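Local coordinates for xyloglucan-specific endo-beta-1,4-glucanase GH12 (Aspergillus niveus, PDB 4NPR), which probably hydrolyses internal beta-1,4-glucosidic linkages of xyloglucan, with retention of the anomeric configuration, as a family 12 glycoside hydrolase, at residues 147-152 against 224-229; 74-77 against 83-86. All blocks are in the same frame, centred on the assembly; numbering follows the deposited sequence.

Interaction 1: 147-152 against 224-229; sequences GGAGPI and EPFSGS
Ala-149 and Phe-226 meet where a surface loop of the beta-jelly roll, running on from strand 137-146, passes the end of strand 215-226, two strands of the same sheet. The apolar part of the contact is small, essentially one methyl against one ring. CB of Ala-149 lies 3.6 Å from CE1 of the Phe-226 ring and 3.9 Å from its CD1, approaching the ring obliquely. CB of Phe-226 points toward the loop, and with CG anti to the carbonyl carbon, beside the backbone N (chi1 -61°), the ring continues to Ala-149. Val-83 and Val-118 also touch the Phe-226 side chain, which thus meets the loop, the segment 83-86 and strand 117-128.

The backbone of 224-226 pairs with strand 117-128. Phe-226 and Ser-227 both face Val-118 of that strand in a classic beta bulge, and the chain turns a corner at Ser-227 and again at Ser-229. The loop itself makes no hydrogen bond to 224-229, and its second approach is a loose van der Waals one: the carbonyl O of Gly-150 stands 4.1 Å from CZ of Phe-226.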
loop_
_atom_site.group_PDB
_atom_site.type_symbol
_atom_site.label_atom_id
_atom_site.label_comp_id
_atom_site.label_asym_id
_atom_site.label_seq_id
_atom_site.Cartn_x
_atom_site.Cartn_y
_atom_site.Cartn_z
ATOM N N GLY A 147 -5.313 -9.861 11.711
ATOM C CA GLY A 147 -4.598 -10.585 12.755
ATOM C C GLY A 147 -3.652 -9.857 13.687
ATOM O O GLY A 147 -2.775 -10.482 14.301
ATOM N N GLY A 148 -3.813 -8.546 13.808
ATOM C CA GLY A 148 -3.006 -7.761 14.741
ATOM C C GLY A 148 -2.045 -6.781 14.087
ATOM O O GLY A 148 -1.414 -5.958 14.768
ATOM N N ALA A 149 -1.930 -6.858 12.768
ATOM C CA ALA A 149 -1.030 -5.987 12.041
ATOM C C ALA A 149 -1.190 -4.533 12.508
ATOM O O ALA A 149 -2.308 -4.010 12.578
ATOM C CB ALA A 149 -1.288 -6.119 10.550
ATOM N N GLY A 150 -0.079 -3.893 12.879
ATOM C CA GLY A 150 -0.117 -2.537 13.424
ATOM C C GLY A 150 0.725 -1.557 12.638
ATOM O O GLY A 150 1.806 -1.906 12.144
ATOM N N PRO A 151 0.239 -0.314 12.526
ATOM C CA PRO A 151 0.996 0.718 11.838
ATOM C C PRO A 151 2.092 1.381 12.689
ATOM O O PRO A 151 2.149 1.242 13.943
ATOM C CB PRO A 151 -0.071 1.756 11.503
ATOM C CG PRO A 151 -0.954 1.690 12.678
ATOM C CD PRO A 151 -1.045 0.215 13.019
ATOM N N ILE A 152 2.950 2.081 11.946
ATOM C CA ILE A 152 3.878 3.073 12.447
ATOM C C ILE A 152 3.046 4.100 13.183
ATOM O O ILE A 152 2.047 4.574 12.643
ATOM C CB ILE A 152 4.581 3.815 11.289
ATOM C CG1 ILE A 152 5.120 2.848 10.204
ATOM C CG2 ILE A 152 5.685 4.702 11.821
ATOM C CD1 ILE A 152 6.172 1.885 10.703
ATOM N N GLU A 224 1.217 -6.084 3.101
ATOM C CA GLU A 224 2.415 -6.261 3.969
ATOM C C GLU A 224 2.137 -7.351 4.979
ATOM O O GLU A 224 1.388 -7.142 5.934
ATOM C CB GLU A 224 2.777 -4.986 4.762
ATOM C CG GLU A 224 3.410 -3.880 3.958
ATOM C CD GLU A 224 3.660 -2.599 4.798
ATOM O OE1 GLU A 224 2.822 -2.304 5.680
ATOM O OE2 GLU A 224 4.656 -1.852 4.542
ATOM N N PRO A 225 2.724 -8.517 4.778
ATOM C CA PRO A 225 2.531 -9.596 5.724
ATOM C C PRO A 225 3.547 -9.636 6.881
ATOM O O PRO A 225 4.728 -9.318 6.689
ATOM C CB PRO A 225 2.679 -10.823 4.847
ATOM C CG PRO A 225 3.668 -10.426 3.828
ATOM C CD PRO A 225 3.327 -8.987 3.518
ATOM N N PHE A 226 3.081 -10.052 8.062
ATOM C CA PHE A 226 3.947 -10.269 9.219
ATOM C C PHE A 226 4.160 -11.783 9.459
ATOM O O PHE A 226 5.276 -12.234 9.618
ATOM C CB PHE A 226 3.392 -9.550 10.442
ATOM C CG PHE A 226 3.282 -8.019 10.285
ATOM C CD1 PHE A 226 2.278 -7.429 9.505
ATOM C CD2 PHE A 226 4.139 -7.165 10.968
ATOM C CE1 PHE A 226 2.144 -6.035 9.417
ATOM C CE2 PHE A 226 4.029 -5.767 10.859
ATOM C CZ PHE A 226 3.024 -5.204 10.091
ATOM N N SER A 227 3.083 -12.565 9.423
ATOM C CA SER A 227 3.151 -14.014 9.545
ATOM C C SER A 227 1.839 -14.696 9.183
ATOM O O SER A 227 0.790 -14.060 9.090
ATOM C CB SER A 227 3.489 -14.398 10.954
ATOM O OG SER A 227 2.420 -14.010 11.771
ATOM N N GLY A 228 1.944 -16.009 8.990
ATOM C CA GLY A 228 0.864 -16.874 8.531
ATOM C C GLY A 228 1.368 -17.990 7.617
ATOM O O GLY A 228 2.550 -18.049 7.282
ATOM N N SER A 229 0.472 -18.897 7.236
ATOM C CA SER A 229 0.794 -19.998 6.277
ATOM C C SER A 229 -0.312 -20.145 5.261
ATOM O O SER A 229 -1.479 -19.902 5.592
ATOM C CB SER A 229 1.033 -21.351 6.985
ATOM O OG SER A 229 0.288 -21.451 8.165
#

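Interaction 2: 74-77 against 83-86; sequences WSWS and VKSF
Lys-84 lays the start of its side chain across the indole of Trp-76, an example of a long cationic side chain whose carbons and charge do separate work. Its CB sits almost exactly above the five-membered ring, 3.7 Å from the centroid of that Trp-76 ring and 5° off the normal, a CH-pi contact over the face. CG comes next, 3.7 Å from CG of Trp-76 and 3.9 Å from its CB. After the bend at chi2 (-47°) CD has swung off the indole. CE passes the carbonyl O of Ser-77 at 4.4 Å, a loose approach, and the bend at chi4 (-85°) turns NZ to backbone carbonyls: it hydrogen-bonds to O of Gly-78, Gly-79, Gln-82 and Phe-226, which probably stabilises its positive charge.

Beyond the lysine, Ser-85 OG and Trp-76 NE1 both hydrogen-bond to OE1 of Gln-56, which thereby joins the two segments. The contact bridges the two sheets of the beta-jelly roll: Trp-76 lies near the end of strand 67-77, flanked by 53-64 and 231-240, its own backbone pairing with Gly-228 just before the latter, while 83-86 leads into strand 87-97 of the other sheet.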
loop_
_atom_site.group_PDB
_atom_site.type_symbol
_atom_site.label_atom_id
_atom_site.label_comp_id
_atom_site.label_asym_id
_atom_site.label_seq_id
_atom_site.Cartn_x
_atom_site.Cartn_y
_atom_site.Cartn_z
ATOM N N TRP A 74 2.040 -16.800 0.057
ATOM C CA TRP A 74 3.119 -16.716 1.004
ATOM C C TRP A 74 2.898 -17.488 2.272
ATOM O O TRP A 74 1.776 -17.759 2.658
ATOM C CB TRP A 74 3.444 -15.229 1.349
ATOM C CG TRP A 74 2.312 -14.380 1.942
ATOM C CD1 TRP A 74 1.474 -13.538 1.257
ATOM C CD2 TRP A 74 1.926 -14.278 3.325
ATOM N NE1 TRP A 74 0.585 -12.932 2.115
ATOM C CE2 TRP A 74 0.833 -13.374 3.391
ATOM C CE3 TRP A 74 2.400 -14.842 4.499
ATOM C CZ2 TRP A 74 0.225 -13.018 4.586
ATOM C CZ3 TRP A 74 1.769 -14.498 5.710
ATOM C CH2 TRP A 74 0.691 -13.596 5.734
ATOM N N SER A 75 4.009 -17.855 2.904
ATOM C CA SER A 75 4.020 -18.252 4.284
ATOM C C SER A 75 5.248 -17.616 4.893
ATOM O O SER A 75 6.310 -17.628 4.275
ATOM C CB SER A 75 4.165 -19.761 4.417
ATOM O OG SER A 75 3.103 -20.432 3.766
ATOM N N TRP A 76 5.088 -17.079 6.107
ATOM C CA TRP A 76 6.159 -16.441 6.880
ATOM C C TRP A 76 5.992 -16.753 8.355
ATOM O O TRP A 76 4.864 -16.848 8.876
ATOM C CB TRP A 76 6.123 -14.921 6.717
ATOM C CG TRP A 76 6.429 -14.418 5.368
ATOM C CD1 TRP A 76 5.599 -13.766 4.554
ATOM C CD2 TRP A 76 7.670 -14.522 4.690
ATOM N NE1 TRP A 76 6.225 -13.453 3.378
ATOM C CE2 TRP A 76 7.515 -13.899 3.444
ATOM C CE3 TRP A 76 8.897 -15.078 5.016
ATOM C CZ2 TRP A 76 8.541 -13.818 2.509
ATOM C CZ3 TRP A 76 9.943 -15.002 4.077
ATOM C CH2 TRP A 76 9.750 -14.377 2.837
ATOM N N SER A 77 7.110 -16.910 9.040
ATOM C CA SER A 77 7.034 -16.970 10.487
ATOM C C SER A 77 8.272 -16.382 11.108
ATOM O O SER A 77 9.254 -16.107 10.388
ATOM C CB SER A 77 6.750 -18.354 10.992
ATOM O OG SER A 77 7.847 -19.173 10.737
ATOM N N VAL A 83 7.587 -6.434 9.146
ATOM C CA VAL A 83 7.044 -6.706 7.838
ATOM C C VAL A 83 8.093 -7.518 7.074
ATOM O O VAL A 83 9.285 -7.178 7.078
ATOM C CB VAL A 83 6.783 -5.409 7.063
ATOM C CG1 VAL A 83 6.343 -5.704 5.672
ATOM C CG2 VAL A 83 5.750 -4.527 7.769
ATOM N N LYS A 84 7.653 -8.579 6.417
ATOM C CA LYS A 84 8.522 -9.361 5.625
ATOM C C LYS A 84 8.597 -8.897 4.185
ATOM O O LYS A 84 9.542 -9.241 3.480
ATOM C CB LYS A 84 8.065 -10.830 5.641
ATOM C CG LYS A 84 7.805 -11.422 7.030
ATOM C CD LYS A 84 8.948 -11.072 7.965
ATOM C CE LYS A 84 8.834 -11.902 9.206
ATOM N NZ LYS A 84 7.910 -11.238 10.153
ATOM N N SER A 85 7.606 -8.155 3.714
ATOM C CA SER A 85 7.556 -7.825 2.296
ATOM C C SER A 85 6.465 -6.808 1.967
ATOM O O SER A 85 5.656 -6.400 2.806
ATOM C CB SER A 85 7.302 -9.106 1.486
ATOM O OG SER A 85 6.011 -9.680 1.806
ATOM N N PHE A 86 6.448 -6.379 0.720
ATOM C CA PHE A 86 5.424 -5.506 0.278
ATOM C C PHE A 86 5.291 -5.656 -1.225
ATOM O O PHE A 86 5.690 -4.768 -1.989
ATOM C CB PHE A 86 5.741 -4.062 0.651
ATOM C CG PHE A 86 4.720 -3.091 0.136
ATOM C CD1 PHE A 86 3.336 -3.318 0.366
ATOM C CD2 PHE A 86 5.100 -1.987 -0.605
ATOM C CE1 PHE A 86 2.366 -2.440 -0.132
ATOM C CE2 PHE A 86 4.133 -1.088 -1.090
ATOM C CZ PHE A 86 2.767 -1.322 -0.872
#

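From the N terminus, interaction 2 comes first: 74-77 and 83-86 close a short loop of five residues, across which the chain passes from the six-stranded sheet to strand 87-97 of the larger one. Interaction 1 follows, closing a span of 71 residues that holds strands and the helix 198-207. The two loops are in series, neither nested nor crossed, yet their centres lie 8 Å apart. Segment 224-229 brings them together: the lysine ammonium of interaction 2 reaches the end of its strand, and Gly-228 O probably accepts a hydrogen bond from Trp-76 N at 3.0 Å. This segment passes from the larger sheet to the smaller, touching the loop 147-152 through Phe-226 on the way.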